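Local coordinates for SPbeta prophage-derived uncharacterized protein YopX (Bacillus subtilis, PDB 2I2L) that is a prophage-encoded homodimer of unknown function, with an all-beta fold and belonging to the YopX family, at residues 6-10 with 11-15. Numbering follows the deposited sequence.
Sequences RVWDG and EQMHY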
loop_
_atom_site.group_PDB
_atom_site.type_symbol
_atom_site.label_atom_id
_atom_site.label_comp_id
_atom_site.label_asym_id
_atom_site.label_seq_id
_atom_site.Cartn_x
_atom_site.Cartn_y
_atom_site.Cartn_z
ATOM N N ARG B 6 4.166 -9.682 -3.253
ATOM C CA ARG B 6 4.500 -10.764 -4.176
ATOM C C ARG B 6 5.401 -10.152 -5.248
ATOM O O ARG B 6 5.226 -8.994 -5.629
ATOM C CB ARG B 6 3.234 -11.361 -4.826
ATOM C CG ARG B 6 2.240 -10.318 -5.311
ATOM C CD ARG B 6 1.687 -10.596 -6.704
ATOM N NE ARG B 6 0.394 -11.278 -6.700
ATOM C CZ ARG B 6 -0.662 -10.878 -7.414
ATOM N NH1 ARG B 6 -0.588 -9.800 -8.193
ATOM N NH2 ARG B 6 -1.801 -11.557 -7.346
ATOM N N VAL B 7 6.390 -10.905 -5.706
ATOM C CA VAL B 7 7.263 -10.402 -6.754
ATOM C C VAL B 7 7.293 -11.356 -7.924
ATOM O O VAL B 7 7.375 -12.575 -7.761
ATOM C CB VAL B 7 8.716 -10.194 -6.282
ATOM C CG1 VAL B 7 8.795 -9.051 -5.304
ATOM C CG2 VAL B 7 9.230 -11.452 -5.660
ATOM N N TRP B 8 7.192 -10.775 -9.110
ATOM C CA TRP B 8 7.253 -11.519 -10.354
ATOM C C TRP B 8 8.717 -11.340 -10.744
ATOM O O TRP B 8 9.178 -10.208 -10.908
ATOM C CB TRP B 8 6.344 -10.860 -11.384
ATOM C CG TRP B 8 6.367 -11.501 -12.730
ATOM C CD1 TRP B 8 6.709 -10.907 -13.912
ATOM C CD2 TRP B 8 5.940 -12.826 -13.058
ATOM N NE1 TRP B 8 6.511 -11.777 -14.960
ATOM C CE2 TRP B 8 6.036 -12.966 -14.464
ATOM C CE3 TRP B 8 5.477 -13.916 -12.302
ATOM C CZ2 TRP B 8 5.689 -14.139 -15.130
ATOM C CZ3 TRP B 8 5.130 -15.092 -12.972
ATOM C CH2 TRP B 8 5.238 -15.188 -14.370
ATOM N N ASP B 9 9.456 -12.442 -10.857
ATOM C CA ASP B 9 10.870 -12.370 -11.200
ATOM C C ASP B 9 11.107 -12.562 -12.688
ATOM O O ASP B 9 12.250 -12.733 -13.112
ATOM C CB ASP B 9 11.652 -13.435 -10.450
ATOM C CG ASP B 9 11.335 -14.827 -10.935
ATOM O OD1 ASP B 9 12.006 -15.782 -10.493
ATOM O OD2 ASP B 9 10.408 -14.966 -11.762
ATOM N N GLY B 10 10.033 -12.546 -13.475
ATOM C CA GLY B 10 10.158 -12.724 -14.913
ATOM C C GLY B 10 9.596 -14.054 -15.393
ATOM O O GLY B 10 8.944 -14.126 -16.435
ATOM N N GLU B 11 9.837 -15.110 -14.625
ATOM C CA GLU B 11 9.358 -16.434 -14.987
ATOM C C GLU B 11 8.300 -16.960 -14.010
ATOM O O GLU B 11 7.317 -17.578 -14.424
ATOM C CB GLU B 11 10.534 -17.418 -15.059
ATOM C CG GLU B 11 11.629 -17.049 -16.066
ATOM C CD GLU B 11 12.727 -18.120 -16.171
ATOM O OE1 GLU B 11 13.790 -17.845 -16.779
ATOM O OE2 GLU B 11 12.526 -19.244 -15.651
ATOM N N GLN B 12 8.491 -16.715 -12.719
ATOM C CA GLN B 12 7.530 -17.191 -11.731
ATOM C C GLN B 12 7.142 -16.144 -10.688
ATOM O O GLN B 12 7.832 -15.137 -10.511
ATOM C CB GLN B 12 8.077 -18.444 -11.046
ATOM C CG GLN B 12 9.498 -18.302 -10.523
ATOM C CD GLN B 12 10.009 -19.585 -9.890
ATOM O OE1 GLN B 12 10.114 -20.617 -10.549
ATOM N NE2 GLN B 12 10.327 -19.523 -8.603
HETATM N N MSE B 13 6.023 -16.388 -10.007
HETATM C CA MSE B 13 5.520 -15.474 -8.983
HETATM C C MSE B 13 5.978 -15.926 -7.595
HETATM O O MSE B 13 5.945 -17.117 -7.281
HETATM C CB MSE B 13 3.990 -15.436 -9.032
HETATM C CG MSE B 13 3.373 -14.362 -8.152
HETATM SE SE MSE B 13 3.649 -12.579 -8.836
HETATM C CE MSE B 13 2.033 -12.413 -9.897
ATOM N N HIS B 14 6.413 -14.971 -6.775
ATOM C CA HIS B 14 6.874 -15.263 -5.418
ATOM C C HIS B 14 6.013 -14.543 -4.382
ATOM O O HIS B 14 5.820 -13.328 -4.462
ATOM C CB HIS B 14 8.323 -14.815 -5.231
ATOM C CG HIS B 14 9.298 -15.504 -6.139
ATOM N ND1 HIS B 14 9.895 -16.698 -5.816
ATOM C CD2 HIS B 14 9.752 -15.167 -7.372
ATOM C CE1 HIS B 14 10.682 -17.077 -6.814
ATOM N NE2 HIS B 14 10.610 -16.167 -7.764
ATOM N N TYR B 15 5.491 -15.289 -3.412
ATOM C CA TYR B 15 4.685 -14.695 -2.354
ATOM C C TYR B 15 5.495 -14.605 -1.062
ATOM O O TYR B 15 6.311 -15.483 -0.764
ATOM C CB TYR B 15 3.404 -15.489 -2.151
ATOM C CG TYR B 15 2.331 -15.102 -3.140
ATOM C CD1 TYR B 15 1.725 -13.845 -3.080
ATOM C CD2 TYR B 15 1.940 -15.975 -4.160
ATOM C CE1 TYR B 15 0.758 -13.462 -4.009
ATOM C CE2 TYR B 15 0.973 -15.601 -5.099
ATOM C CZ TYR B 15 0.388 -14.344 -5.016
ATOM O OH TYR B 15 -0.550 -13.955 -5.945
HETATM O O HOH W 1 6.800 -16.699 -17.282
#
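D9 turns its CG between its own backbone N and carbonyl carbon (chi1 69°), which swings the carboxylate over the following residues, where it meets E11, Q12 and H14. D9 OD2 accepts two backbone N-H groups: Q12 N at 2.8 Å, on the syn side and close to the carboxylate plane, and E11 N at 2.9 Å, from above the plane, tilted out of it. The second oxygen, D9 OD1, accepts a hydrogen bond from H14 NE2 at 3.1 Å. That donor stands 76° out of the carboxylate plane, whereas OD1 lies in the imidazole plane; the carboxylate and imidazole planes themselves are steeply inclined to each other. A nearly straight bond from D9 N to Q12 O (3.2 Å) closes the turn. G10 has a positive phi, a conformation glycine readily adopts.

On the face shared by R6, W8, M13 and Y15, the R6 chain bends at chi2 and chi3 and runs beside the tyrosine. R6 NE and NH2 both donate to Y15 OH, at 2.9 and 3.0 Å, a side-on grip lying near the guanidinium plane. M13 CE sits over one guanidinium face, while M13 SE, the selenium of this selenomethionine, touches R6 CD at 3.5 Å. The W8 indole reaches forward along the turn, with G10 C and Q12 N over one face, toward its rim.

V7 and H14 form the hydrogen-bonded pair between two non-hydrogen-bonded ones, R6 with Y15 and W8 with M13. With the strands 163° apart in direction, this register defines an antiparallel beta hairpin, whose strand 5-8 continues the sheet to strand 53-60.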